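Aromatic-amino-acid aminotransferase (Burkholderia pseudomallei, PDB 4F4E) probably transfers amino groups between aromatic amino acids such as tyrosine and 2-oxoglutarate, using pyridoxal 5'-phosphate held as a Schiff base on a lysine. Local coordinates at residues Ala95-Ser100 / Thr120-Gly125; Asn190-Gly195 / Arg227-Phe232; Leu259-Ser264 / Ser282-Ser287; Gly369-Ser374 / Thr395-Val400. All coordinates share one frame; numbering follows the deposited sequence. Where two conformers were deposited one is given.

Interaction 1 of 4, residues Ala95-Ser100 / Thr120-Gly125; sequences AAYDAS and TAQALG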
loop_
_atom_site.group_PDB
_atom_site.type_symbol
_atom_site.label_atom_id
_atom_site.label_comp_id
_atom_site.label_asym_id
_atom_site.label_seq_id
_atom_site.Cartn_x
_atom_site.Cartn_y
_atom_site.Cartn_z
ATOM N N ALA A 95 9.717 9.131 -9.994
ATOM C CA ALA A 95 10.607 10.207 -9.631
ATOM C C ALA A 95 10.042 11.592 -9.971
ATOM O O ALA A 95 10.158 12.546 -9.181
ATOM C CB ALA A 95 11.951 9.996 -10.312
ATOM N N ALA A 96 9.411 11.728 -11.129
ATOM C CA ALA A 96 8.856 13.028 -11.540
ATOM C C ALA A 96 7.736 13.445 -10.588
ATOM O O ALA A 96 7.537 14.649 -10.365
ATOM C CB ALA A 96 8.296 12.962 -12.986
ATOM N N TYR A 97 6.954 12.467 -10.114
ATOM C CA TYR A 97 5.883 12.728 -9.133
ATOM C C TYR A 97 6.514 13.239 -7.845
ATOM O O TYR A 97 6.091 14.273 -7.317
ATOM C CB TYR A 97 5.093 11.442 -8.821
ATOM C CG TYR A 97 4.177 11.478 -7.627
ATOM C CD1 TYR A 97 2.842 11.869 -7.753
ATOM C CD2 TYR A 97 4.603 11.060 -6.395
ATOM C CE1 TYR A 97 2.012 11.883 -6.654
ATOM C CE2 TYR A 97 3.790 11.088 -5.300
ATOM C CZ TYR A 97 2.466 11.471 -5.431
ATOM O OH TYR A 97 1.625 11.428 -4.338
ATOM N N ASP A 98 7.555 12.549 -7.391
ATOM C CA ASP A 98 8.230 12.926 -6.171
ATOM C C ASP A 98 8.735 14.351 -6.284
ATOM O O ASP A 98 8.578 15.137 -5.380
ATOM C CB ASP A 98 9.399 11.995 -5.860
ATOM C CG ASP A 98 8.976 10.604 -5.492
ATOM O OD1 ASP A 98 7.853 10.444 -5.026
ATOM O OD2 ASP A 98 9.795 9.646 -5.667
ATOM N N ALA A 99 9.349 14.699 -7.413
ATOM C CA ALA A 99 9.828 16.066 -7.631
ATOM C C ALA A 99 8.730 17.110 -7.672
ATOM O O ALA A 99 8.909 18.193 -7.143
ATOM C CB ALA A 99 10.647 16.136 -8.922
ATOM N N SER A 100 7.625 16.813 -8.340
ATOM C CA SER A 100 6.485 17.737 -8.403
ATOM C C SER A 100 5.846 17.943 -7.048
ATOM O O SER A 100 5.381 19.055 -6.724
ATOM C CB SER A 100 5.413 17.211 -9.381
ATOM O OG SER A 100 5.863 17.251 -10.705
ATOM N N THR A 120 11.683 12.793 -0.843
ATOM C CA THR A 120 10.272 12.506 -1.050
ATOM C C THR A 120 10.053 11.136 -1.624
ATOM O O THR A 120 10.652 10.786 -2.660
ATOM C CB THR A 120 9.615 13.558 -1.956
ATOM O OG1 THR A 120 9.737 14.844 -1.327
ATOM C CG2 THR A 120 8.138 13.231 -2.183
ATOM N N ALA A 121 9.230 10.322 -0.942
ATOM C CA ALA A 121 8.851 9.002 -1.429
ATOM C C ALA A 121 7.324 8.987 -1.618
ATOM O O ALA A 121 6.577 9.369 -0.730
ATOM C CB ALA A 121 9.244 7.872 -0.453
ATOM N N GLN A 122 6.890 8.536 -2.783
ATOM C CA GLN A 122 5.509 8.294 -3.039
ATOM C C GLN A 122 4.982 7.310 -2.026
ATOM O O GLN A 122 5.684 6.403 -1.603
ATOM C CB GLN A 122 5.347 7.735 -4.471
ATOM C CG GLN A 122 3.918 7.511 -4.950
ATOM C CD GLN A 122 3.890 6.843 -6.289
ATOM O OE1 GLN A 122 4.818 6.992 -7.079
ATOM N NE2 GLN A 122 2.813 6.108 -6.562
ATOM N N ALA A 123 3.732 7.493 -1.639
ATOM C CA ALA A 123 3.148 6.722 -0.548
ATOM C C ALA A 123 1.689 6.377 -0.813
ATOM O O ALA A 123 1.036 7.012 -1.652
ATOM C CB ALA A 123 3.287 7.528 0.786
ATOM N N LEU A 124 1.150 5.426 -0.025
ATOM C CA LEU A 124 -0.251 5.004 -0.167
ATOM C C LEU A 124 -1.164 5.977 0.566
ATOM O O LEU A 124 -1.613 5.734 1.671
ATOM C CB LEU A 124 -0.436 3.573 0.309
ATOM C CG LEU A 124 -0.020 2.438 -0.621
ATOM C CD1 LEU A 124 -0.920 2.280 -1.831
ATOM C CD2 LEU A 124 1.401 2.507 -1.096
ATOM N N GLY A 125 -1.444 7.084 -0.105
ATOM C CA GLY A 125 -2.127 8.199 0.514
ATOM C C GLY A 125 -1.325 8.880 1.616
ATOM O O GLY A 125 -0.162 8.534 1.901
#

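Interaction 2 of 4, residues Asn190-Gly195 / Arg227-Phe232; sequences NGYEPG and RRLVPF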
loop_
_atom_site.group_PDB
_atom_site.type_symbol
_atom_site.label_atom_id
_atom_site.label_comp_id
_atom_site.label_asym_id
_atom_site.label_seq_id
_atom_site.Cartn_x
_atom_site.Cartn_y
_atom_site.Cartn_z
ATOM N N ASN A 190 5.842 23.462 25.189
ATOM C CA ASN A 190 6.895 23.956 26.095
ATOM C C ASN A 190 7.248 23.016 27.255
ATOM O O ASN A 190 8.167 23.302 28.053
ATOM C CB ASN A 190 6.533 25.372 26.591
ATOM C CG ASN A 190 7.063 26.447 25.672
ATOM O OD1 ASN A 190 8.149 26.305 25.063
ATOM N ND2 ASN A 190 6.332 27.521 25.559
ATOM N N GLY A 191 6.538 21.911 27.360
ATOM C CA GLY A 191 6.862 20.833 28.290
ATOM C C GLY A 191 7.312 19.518 27.690
ATOM O O GLY A 191 7.719 18.608 28.426
ATOM N N TYR A 192 7.289 19.397 26.362
ATOM C CA TYR A 192 7.682 18.152 25.729
ATOM C C TYR A 192 9.193 17.974 25.659
ATOM O O TYR A 192 9.949 18.928 25.435
ATOM C CB TYR A 192 7.102 18.038 24.311
ATOM C CG TYR A 192 5.594 17.899 24.249
ATOM C CD1 TYR A 192 4.842 17.426 25.348
ATOM C CD2 TYR A 192 4.916 18.198 23.064
ATOM C CE1 TYR A 192 3.461 17.275 25.258
ATOM C CE2 TYR A 192 3.550 18.072 22.979
ATOM C CZ TYR A 192 2.819 17.607 24.054
ATOM O OH TYR A 192 1.468 17.469 23.912
ATOM N N GLU A 193 9.629 16.737 25.852
ATOM C CA GLU A 193 11.023 16.415 25.827
ATOM C C GLU A 193 11.606 16.395 24.412
ATOM O O GLU A 193 10.922 16.139 23.447
ATOM C CB GLU A 193 11.264 15.079 26.522
ATOM C CG GLU A 193 11.155 15.207 28.013
ATOM C CD GLU A 193 12.092 16.293 28.609
ATOM O OE1 GLU A 193 13.330 16.214 28.377
ATOM O OE2 GLU A 193 11.604 17.204 29.321
ATOM N N PRO A 194 12.921 16.641 24.294
ATOM C CA PRO A 194 13.556 16.514 22.978
ATOM C C PRO A 194 13.201 15.215 22.264
ATOM O O PRO A 194 13.215 14.166 22.875
ATOM C CB PRO A 194 15.043 16.535 23.310
ATOM C CG PRO A 194 15.123 17.259 24.584
ATOM C CD PRO A 194 13.919 16.881 25.352
ATOM N N GLY A 195 12.893 15.301 20.972
ATOM C CA GLY A 195 12.585 14.113 20.138
ATOM C C GLY A 195 11.115 13.768 20.080
ATOM O O GLY A 195 10.712 12.878 19.298
ATOM N N ARG A 227 13.038 23.461 21.560
ATOM C CA ARG A 227 12.946 22.240 22.345
ATOM C C ARG A 227 13.357 20.972 21.607
ATOM O O ARG A 227 13.346 19.886 22.166
ATOM C CB ARG A 227 11.573 22.152 22.960
ATOM C CG ARG A 227 11.413 23.235 24.031
ATOM C CD ARG A 227 10.104 23.110 24.745
ATOM N NE ARG A 227 10.111 21.954 25.624
ATOM C CZ ARG A 227 10.770 21.881 26.781
ATOM N NH1 ARG A 227 11.502 22.887 27.239
ATOM N NH2 ARG A 227 10.668 20.786 27.509
ATOM N N ARG A 228 13.815 21.129 20.363
ATOM C CA ARG A 228 14.262 19.995 19.544
ATOM C C ARG A 228 13.186 18.914 19.434
ATOM O O ARG A 228 13.462 17.728 19.529
ATOM C CB ARG A 228 15.591 19.459 20.048
ATOM C CG ARG A 228 16.603 20.593 20.245
ATOM C CD ARG A 228 18.003 20.070 20.481
ATOM N NE ARG A 228 18.142 19.497 21.829
ATOM C CZ ARG A 228 18.277 18.195 22.120
ATOM N NH1 ARG A 228 18.292 17.247 21.167
ATOM N NH2 ARG A 228 18.387 17.837 23.402
ATOM N N LEU A 229 11.966 19.372 19.187
ATOM C CA LEU A 229 10.862 18.491 18.875
ATOM C C LEU A 229 10.938 18.127 17.391
ATOM O O LEU A 229 11.584 18.813 16.602
ATOM C CB LEU A 229 9.548 19.175 19.208
ATOM C CG LEU A 229 9.520 19.795 20.617
ATOM C CD1 LEU A 229 8.089 20.231 20.870
ATOM C CD2 LEU A 229 9.992 18.840 21.714
ATOM N N VAL A 230 10.259 17.056 17.008
ATOM C CA VAL A 230 10.273 16.602 15.615
ATOM C C VAL A 230 8.901 16.904 15.062
ATOM O O VAL A 230 7.911 16.253 15.413
ATOM C CB VAL A 230 10.569 15.093 15.522
ATOM C CG1 VAL A 230 10.482 14.635 14.046
ATOM C CG2 VAL A 230 11.921 14.775 16.176
ATOM N N PRO A 231 8.808 17.918 14.189
ATOM C CA PRO A 231 7.502 18.256 13.626
ATOM C C PRO A 231 7.122 17.286 12.505
ATOM O O PRO A 231 7.917 17.030 11.605
ATOM C CB PRO A 231 7.699 19.661 13.079
ATOM C CG PRO A 231 9.143 19.706 12.714
ATOM C CD PRO A 231 9.875 18.784 13.673
ATOM N N PHE A 232 5.889 16.811 12.580
ATOM C CA PHE A 232 5.351 15.910 11.597
ATOM C C PHE A 232 4.122 16.593 11.040
ATOM O O PHE A 232 3.005 16.509 11.594
ATOM C CB PHE A 232 5.069 14.489 12.177
ATOM C CG PHE A 232 5.086 13.384 11.125
ATOM C CD1 PHE A 232 4.613 13.605 9.817
ATOM C CD2 PHE A 232 5.528 12.130 11.449
ATOM C CE1 PHE A 232 4.650 12.577 8.853
ATOM C CE2 PHE A 232 5.562 11.099 10.484
ATOM C CZ PHE A 232 5.141 11.331 9.190
HETATM O O HOH W 1 12.784 19.704 24.904
#

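Interaction 3 of 4, residues Leu259-Ser264 / Ser282-Ser287; sequences LNVFVS and SIITDS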
loop_
_atom_site.group_PDB
_atom_site.type_symbol
_atom_site.label_atom_id
_atom_site.label_comp_id
_atom_site.label_asym_id
_atom_site.label_seq_id
_atom_site.Cartn_x
_atom_site.Cartn_y
_atom_site.Cartn_z
ATOM N N LEU A 259 15.103 22.986 10.210
ATOM C CA LEU A 259 14.684 21.896 11.053
ATOM C C LEU A 259 14.614 20.628 10.216
ATOM O O LEU A 259 14.420 20.692 9.004
ATOM C CB LEU A 259 13.268 22.196 11.599
ATOM C CG LEU A 259 13.167 23.390 12.544
ATOM C CD1 LEU A 259 11.741 23.623 13.010
ATOM C CD2 LEU A 259 14.079 23.159 13.738
ATOM N N ASN A 260 14.782 19.478 10.864
ATOM C CA ASN A 260 14.385 18.236 10.260
ATOM C C ASN A 260 12.873 18.134 10.447
ATOM O O ASN A 260 12.374 18.295 11.594
ATOM C CB ASN A 260 15.110 17.090 10.899
ATOM C CG ASN A 260 16.626 17.194 10.699
ATOM O OD1 ASN A 260 17.370 17.084 11.642
ATOM N ND2 ASN A 260 17.069 17.451 9.469
ATOM N N VAL A 261 12.155 17.984 9.338
ATOM C CA VAL A 261 10.701 18.083 9.310
ATOM C C VAL A 261 10.211 16.881 8.534
ATOM O O VAL A 261 10.781 16.547 7.492
ATOM C CB VAL A 261 10.201 19.361 8.572
ATOM C CG1 VAL A 261 8.672 19.468 8.636
ATOM C CG2 VAL A 261 10.847 20.631 9.123
ATOM N N PHE A 262 9.190 16.213 9.047
ATOM C CA PHE A 262 8.466 15.175 8.314
ATOM C C PHE A 262 7.171 15.773 7.792
ATOM O O PHE A 262 6.544 16.569 8.500
ATOM C CB PHE A 262 8.145 13.994 9.230
ATOM C CG PHE A 262 9.329 13.113 9.530
ATOM C CD1 PHE A 262 10.371 13.576 10.278
ATOM C CD2 PHE A 262 9.349 11.812 9.105
ATOM C CE1 PHE A 262 11.441 12.781 10.577
ATOM C CE2 PHE A 262 10.417 11.005 9.386
ATOM C CZ PHE A 262 11.465 11.483 10.131
ATOM N N VAL A 263 6.784 15.420 6.557
ATOM C CA VAL A 263 5.552 15.911 5.947
ATOM C C VAL A 263 4.823 14.768 5.276
ATOM O O VAL A 263 5.335 14.189 4.315
ATOM C CB VAL A 263 5.794 16.983 4.866
ATOM C CG1 VAL A 263 4.466 17.529 4.354
ATOM C CG2 VAL A 263 6.671 18.137 5.425
ATOM N N SER A 264 3.639 14.430 5.777
ATOM C CA SER A 264 2.746 13.534 5.042
ATOM C C SER A 264 1.808 14.418 4.226
ATOM O O SER A 264 1.122 15.296 4.794
ATOM C CB SER A 264 1.904 12.679 5.969
ATOM O OG SER A 264 0.770 12.178 5.252
ATOM N N SER A 282 7.595 13.405 2.760
ATOM C CA SER A 282 8.755 14.213 2.487
ATOM C C SER A 282 9.486 14.441 3.802
ATOM O O SER A 282 8.865 14.638 4.841
ATOM C CB SER A 282 8.376 15.566 1.833
ATOM O OG SER A 282 7.763 15.431 0.540
ATOM N N ILE A 283 10.830 14.399 3.757
ATOM C CA ILE A 283 11.659 14.658 4.927
ATOM C C ILE A 283 12.736 15.707 4.581
ATOM O O ILE A 283 13.439 15.567 3.593
ATOM C CB ILE A 283 12.340 13.361 5.445
ATOM C CG1 ILE A 283 11.313 12.256 5.710
ATOM C CG2 ILE A 283 13.187 13.650 6.696
ATOM C CD1 ILE A 283 11.950 10.881 6.028
ATOM N N ILE A 284 12.857 16.751 5.396
ATOM C CA ILE A 284 13.893 17.760 5.187
ATOM C C ILE A 284 15.115 17.341 5.990
ATOM O O ILE A 284 15.017 17.115 7.216
ATOM C CB ILE A 284 13.384 19.164 5.562
ATOM C CG1 ILE A 284 12.215 19.567 4.674
ATOM C CG2 ILE A 284 14.537 20.203 5.531
ATOM C CD1 ILE A 284 11.533 20.901 4.993
ATOM N N THR A 285 16.259 17.220 5.313
ATOM C CA THR A 285 17.488 16.812 5.981
ATOM C C THR A 285 18.495 17.951 5.943
ATOM O O THR A 285 18.259 18.972 5.286
ATOM C CB THR A 285 18.071 15.578 5.329
ATOM O OG1 THR A 285 18.598 15.958 4.045
ATOM C CG2 THR A 285 16.946 14.451 5.206
ATOM N N ASP A 286 19.615 17.778 6.637
ATOM C CA ASP A 286 20.585 18.863 6.796
ATOM C C ASP A 286 21.528 18.960 5.589
ATOM O O ASP A 286 22.195 19.997 5.393
ATOM C CB ASP A 286 21.449 18.615 8.037
ATOM C CG ASP A 286 20.706 18.877 9.331
ATOM O OD1 ASP A 286 19.509 19.235 9.275
ATOM O OD2 ASP A 286 21.338 18.808 10.404
ATOM N N SER A 287 21.644 17.881 4.823
ATOM C CA SER A 287 22.616 17.810 3.717
ATOM C C SER A 287 22.258 16.789 2.675
ATOM O O SER A 287 21.421 15.908 2.908
ATOM C CB SER A 287 24.014 17.477 4.278
ATOM O OG SER A 287 24.100 16.171 4.820
HETATM O O HOH W 2 17.169 20.404 7.921
HETATM O O HOH W 3 5.072 14.895 1.225
#

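Interaction 4 of 4, residues Gly369-Ser374 / Thr395-Val400; sequences GMFSYS and TGRICV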
loop_
_atom_site.group_PDB
_atom_site.type_symbol
_atom_site.label_atom_id
_atom_site.label_comp_id
_atom_site.label_asym_id
_atom_site.label_seq_id
_atom_site.Cartn_x
_atom_site.Cartn_y
_atom_site.Cartn_z
ATOM N N GLY A 369 -12.128 24.060 5.723
ATOM C CA GLY A 369 -11.965 22.721 5.186
ATOM C C GLY A 369 -13.281 21.999 5.169
ATOM O O GLY A 369 -14.359 22.623 5.181
ATOM N N MET A 370 -13.213 20.677 5.162
ATOM C CA MET A 370 -14.410 19.877 4.957
ATOM C C MET A 370 -15.279 19.740 6.216
ATOM O O MET A 370 -16.421 19.319 6.122
ATOM C CB MET A 370 -14.030 18.480 4.501
ATOM C CG MET A 370 -13.303 18.554 3.185
ATOM S SD MET A 370 -13.564 17.031 2.285
ATOM C CE MET A 370 -12.464 17.490 0.949
ATOM N N PHE A 371 -14.717 20.043 7.379
ATOM C CA PHE A 371 -15.418 19.813 8.663
ATOM C C PHE A 371 -15.643 21.041 9.500
ATOM O O PHE A 371 -14.892 22.034 9.430
ATOM C CB PHE A 371 -14.622 18.826 9.520
ATOM C CG PHE A 371 -14.334 17.573 8.804
ATOM C CD1 PHE A 371 -15.327 16.633 8.626
ATOM C CD2 PHE A 371 -13.087 17.365 8.249
ATOM C CE1 PHE A 371 -15.093 15.506 7.897
ATOM C CE2 PHE A 371 -12.823 16.229 7.532
ATOM C CZ PHE A 371 -13.825 15.286 7.345
ATOM N N SER A 372 -16.659 20.944 10.352
ATOM C CA SER A 372 -16.844 21.891 11.449
ATOM C C SER A 372 -17.342 21.141 12.670
ATOM O O SER A 372 -18.100 20.170 12.561
ATOM C CB SER A 372 -17.871 22.978 11.088
ATOM O OG SER A 372 -17.226 24.199 10.713
ATOM N N TYR A 373 -16.893 21.582 13.836
ATOM C CA TYR A 373 -17.541 21.202 15.089
ATOM C C TYR A 373 -18.715 22.171 15.279
ATOM O O TYR A 373 -18.525 23.369 15.623
ATOM C CB TYR A 373 -16.544 21.225 16.254
ATOM C CG TYR A 373 -15.968 19.838 16.595
ATOM C CD1 TYR A 373 -15.743 18.881 15.620
ATOM C CD2 TYR A 373 -15.674 19.493 17.911
ATOM C CE1 TYR A 373 -15.293 17.607 15.943
ATOM C CE2 TYR A 373 -15.192 18.234 18.245
ATOM C CZ TYR A 373 -14.973 17.296 17.254
ATOM O OH TYR A 373 -14.502 16.034 17.561
ATOM N N SER A 374 -19.915 21.643 15.082
ATOM C CA SER A 374 -21.136 22.436 15.167
ATOM C C SER A 374 -21.433 22.939 16.542
ATOM O O SER A 374 -22.165 23.926 16.676
ATOM C CB SER A 374 -22.377 21.665 14.703
ATOM O OG SER A 374 -22.707 20.537 15.495
ATOM N N THR A 395 -20.142 13.880 18.457
ATOM C CA THR A 395 -19.293 15.012 18.829
ATOM C C THR A 395 -19.752 16.373 18.328
ATOM O O THR A 395 -19.200 17.375 18.719
ATOM C CB THR A 395 -17.874 14.811 18.229
ATOM O OG1 THR A 395 -17.991 14.637 16.805
ATOM C CG2 THR A 395 -17.194 13.622 18.861
ATOM N N GLY A 396 -20.764 16.408 17.468
ATOM C CA GLY A 396 -21.182 17.635 16.872
ATOM C C GLY A 396 -20.502 17.841 15.519
ATOM O O GLY A 396 -20.841 18.796 14.831
ATOM N N ARG A 397 -19.591 16.947 15.120
ATOM C CA ARG A 397 -18.908 17.124 13.813
ATOM C C ARG A 397 -19.920 17.037 12.690
ATOM O O ARG A 397 -20.796 16.162 12.689
ATOM C CB ARG A 397 -17.844 16.068 13.564
ATOM C CG ARG A 397 -16.926 16.362 12.395
ATOM C CD ARG A 397 -16.015 15.172 12.143
ATOM N NE ARG A 397 -16.626 14.070 11.398
ATOM C CZ ARG A 397 -16.447 12.775 11.644
ATOM N NH1 ARG A 397 -15.756 12.361 12.714
ATOM N NH2 ARG A 397 -17.034 11.871 10.897
ATOM N N ILE A 398 -19.809 17.974 11.751
ATOM C CA ILE A 398 -20.546 17.934 10.461
ATOM C C ILE A 398 -19.525 18.113 9.308
ATOM O O ILE A 398 -18.529 18.835 9.450
ATOM C CB ILE A 398 -21.691 18.975 10.387
ATOM C CG1 ILE A 398 -21.196 20.423 10.531
ATOM C CG2 ILE A 398 -22.754 18.667 11.460
ATOM C CD1 ILE A 398 -22.260 21.466 10.159
ATOM N N CYS A 399 -19.778 17.401 8.210
ATOM C CA CYS A 399 -19.079 17.573 6.971
ATOM C C CYS A 399 -19.808 18.631 6.145
ATOM O O CYS A 399 -20.872 18.373 5.575
ATOM C CB CYS A 399 -19.019 16.256 6.220
ATOM S SG CYS A 399 -17.988 16.350 4.744
ATOM N N VAL A 400 -19.283 19.846 6.203
ATOM C CA VAL A 400 -19.810 20.951 5.470
ATOM C C VAL A 400 -19.666 20.731 3.969
ATOM O O VAL A 400 -20.442 21.247 3.198
ATOM C CB VAL A 400 -19.149 22.260 5.960
ATOM C CG1 VAL A 400 -19.525 23.416 5.078
ATOM C CG2 VAL A 400 -19.611 22.539 7.379
HETATM O O HOH W 4 -15.322 13.975 15.622
#

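Interaction 1 of 4, residues Ala95-Ser100 / Thr120-Gly125
Tyr97 brings the CD2-CE2 side of its ring obliquely against the methylenes of Gln122, with CE2 3.6 Å from CG of Gln122 and CD2 beside the same methylene. The two side chains cross at about a right angle, and the ring and amide planes stand 56° apart, so this is a glancing contact of ring carbons on methylenes and not a stack of flat groups. With CG of Gln122 trans to its own backbone N (chi1 -176°) and the chain extended beyond, the methylenes run past the ring while the amide travels on to other partners: OE1 accepts from Ile94 N, and NE2 makes a weak bond to Pro310 O. The Tyr97 hydroxyl likewise finds its partner further off, at Gly279 O. Asp98 fills the next position on the helix and meets the strand backbone. Its OD1 lies 3.1 Å from Gln122 N and 3.7 Å from Gln122 CB, and it also sits in the plane of the Tyr97 ring, at the edge. The other oxygen, OD2, comes within 3.3 Å of Thr120 O, a meeting of two acceptors that gives no bond. Here helix 95-106 packs on the edge strand 118-124 of the large mixed sheet of the aminotransferase fold; the axes of segments 95-100 and 120-124 approach to 7.8 Å, at 107° to each other. Thr120 completes the contact through its methyl, CG2 lying 3.7 Å from Asp98 O. Its hydroxyl, on the other branch, bonds to Ser282 OG on strand 278-284 and to Gln102 NE2 on the same helix as Asp98.

Interaction 2 of 4, residues Asn190-Gly195 / Arg227-Phe232
Hydrogen bonds from Arg227 to Tyr192 O dominate the polar side. NH2 of Arg227 reaches Tyr192 O at 2.9 Å, arriving well above the carbonyl plane with a bent N-H...O angle of 135°, and Arg227 NE adds a weak bond to the same oxygen. A bend at chi3 (72°) turns the guanidinium back onto the loop. Water 1 donates to both Tyr192 O and Arg227 O, so Tyr192 O takes three donors, one of them weak. The backbone bond from Gly195 N to Arg228 O, 2.9 Å, is straighter at 159°.

Face and charge contacts come next. The carbonyl oxygen Asn190 O sits 3.2 Å above the centre of the Arg227 guanidinium, opposite the face that water 1 approaches. Glu193 OE2 stays 4.1 Å from Arg227 NH2, beyond a salt bridge. Pro194 CB lies over one face of the Arg228 guanidinium, toward its rim, and Arg228 NH2 is 3.5 Å from Pro194 CG.

The apolar contact is Leu229 CD2 on Tyr192 CB, 4.0 Å. Two methyls meet carbonyl oxygens: Leu229 CD2 at Glu193 O, Val230 CG2 at Gly195 O.

At Arg228 the chain leaves helix 214-227 through a Schellman motif, and the loop leading into strand 197-201 folds against this helix end just before the parallel neighbour strand 230-235 begins.

Interaction 3 of 4, residues Leu259-Ser264 / Ser282-Ser287
Strands 261-264 and 282-284 run antiparallel, 4.8 Å apart at 165°, as the two arms of a beta hairpin. Val263 and Ser282 form a hydrogen-bonded pair, N to O both ways, and Ile284 N donates to Val261 O at 3.0 Å; Phe262 and Ile283 between them are a non-hydrogen-bonded pair. Phe262 and Ile283 point the same way from the sheet, and CG1 of Ile283 lies over one ring face, 4.2 Å from the centroid, in a CH-pi contact. With CG1 anti to the carbonyl carbon (chi1 -54°), Ile283 also sets its CD1 3.7 Å from Phe262 CE2. On the opposite face of the sheet, Ile284 CD1 touches Val261 CB at 4.1 Å.

Where strand 278-284 ends and its partner begins, Asn260 ND2 uses both N-H groups: one bonds nearly straight, in its own amide plane, to Ile284 O at 3.1 Å, while the other meets Asp286 OD1 at 3.0 Å from above the carboxylate plane. Water 2 donates to Asp286 OD1 as well, and weakly to Leu259 O. Two donors on one carboxylate oxygen would be expected to favour its ionised form, and the paired N-H bonds fix the rotation of the Asn260 amide, tying the residues after strand 278-284 to those leading into strand 261-266.

Interaction 4 of 4, residues Gly369-Ser374 / Thr395-Val400
A two-stranded antiparallel ribbon, 371-373 with 397-399, forms a small sheet separate from the large mixed one; its Arg397 side chain lies about 4 Å from a bound 1,2-ethanediol, probably from the crystallisation liquor. Ser372 and Ile398 make its hydrogen-bonded pair: Ser372 N to Ile398 O is 3.0 Å and Ile398 N to Ser372 O is 2.9 Å, each nearly along the C=O axis. At one end Gly396 O is gripped twice. Ser374 OG donates to Gly396 O at 2.6 Å, in the carbonyl plane on a lone pair, and Ser374 N meets the same Gly396 O at 3.0 Å from above that plane. A chi1 of 64° brings the Ser374 hydroxyl between N and carbonyl carbon, where it can share that oxygen with the backbone N; OG also bonds to Leu376 N.

On the face of Phe371, Tyr373 and Arg397, the arginine stem runs between the two rings. Arg397 CD lies 3.9 Å from Phe371 CD1, and Arg397 CB is 3.8 Å from Tyr373 CE1. Thr395 O sits over one face of the tyrosine ring. Water 4 joins Tyr373 OH with Thr395 OG1; separately, Thr395 OG1 accepts from Arg397 N, closing an ST turn. Cys399 SG approaches the Phe371 ring obliquely.

Phe371 packs on Asn206 and Tyr237, and Tyr373 meets Tyr173 edge-to-face. Ser372 OG bonds to Gln367 OE1 and to Arg345 of helix 324-354, which also bonds to Gly369 O and Phe371 O, while Val400 packs on the same helix.

Interactions 1, 2 and 3 all reach the large mixed sheet. Interaction 3 sits in the middle: Ser282 OG is 2.8 Å from Thr120 OG1 of interaction 1, and Phe262 N is 3.0 Å from Pro231 O of interaction 2, both probable hydrogen bonds. Strands 118-124, 278-284, 261-266 and 230-235 thus follow one another across the sheet, while interactions 1 and 2 stay about 9 Å apart at their nearest atoms. Interaction 4 is separate, its centre about 30 Å from those of interactions 1 and 2. Lys269, which carries the pyridoxal phosphate, lies in the connection between strands 261-266 and 278-284, the hairpin of interaction 3.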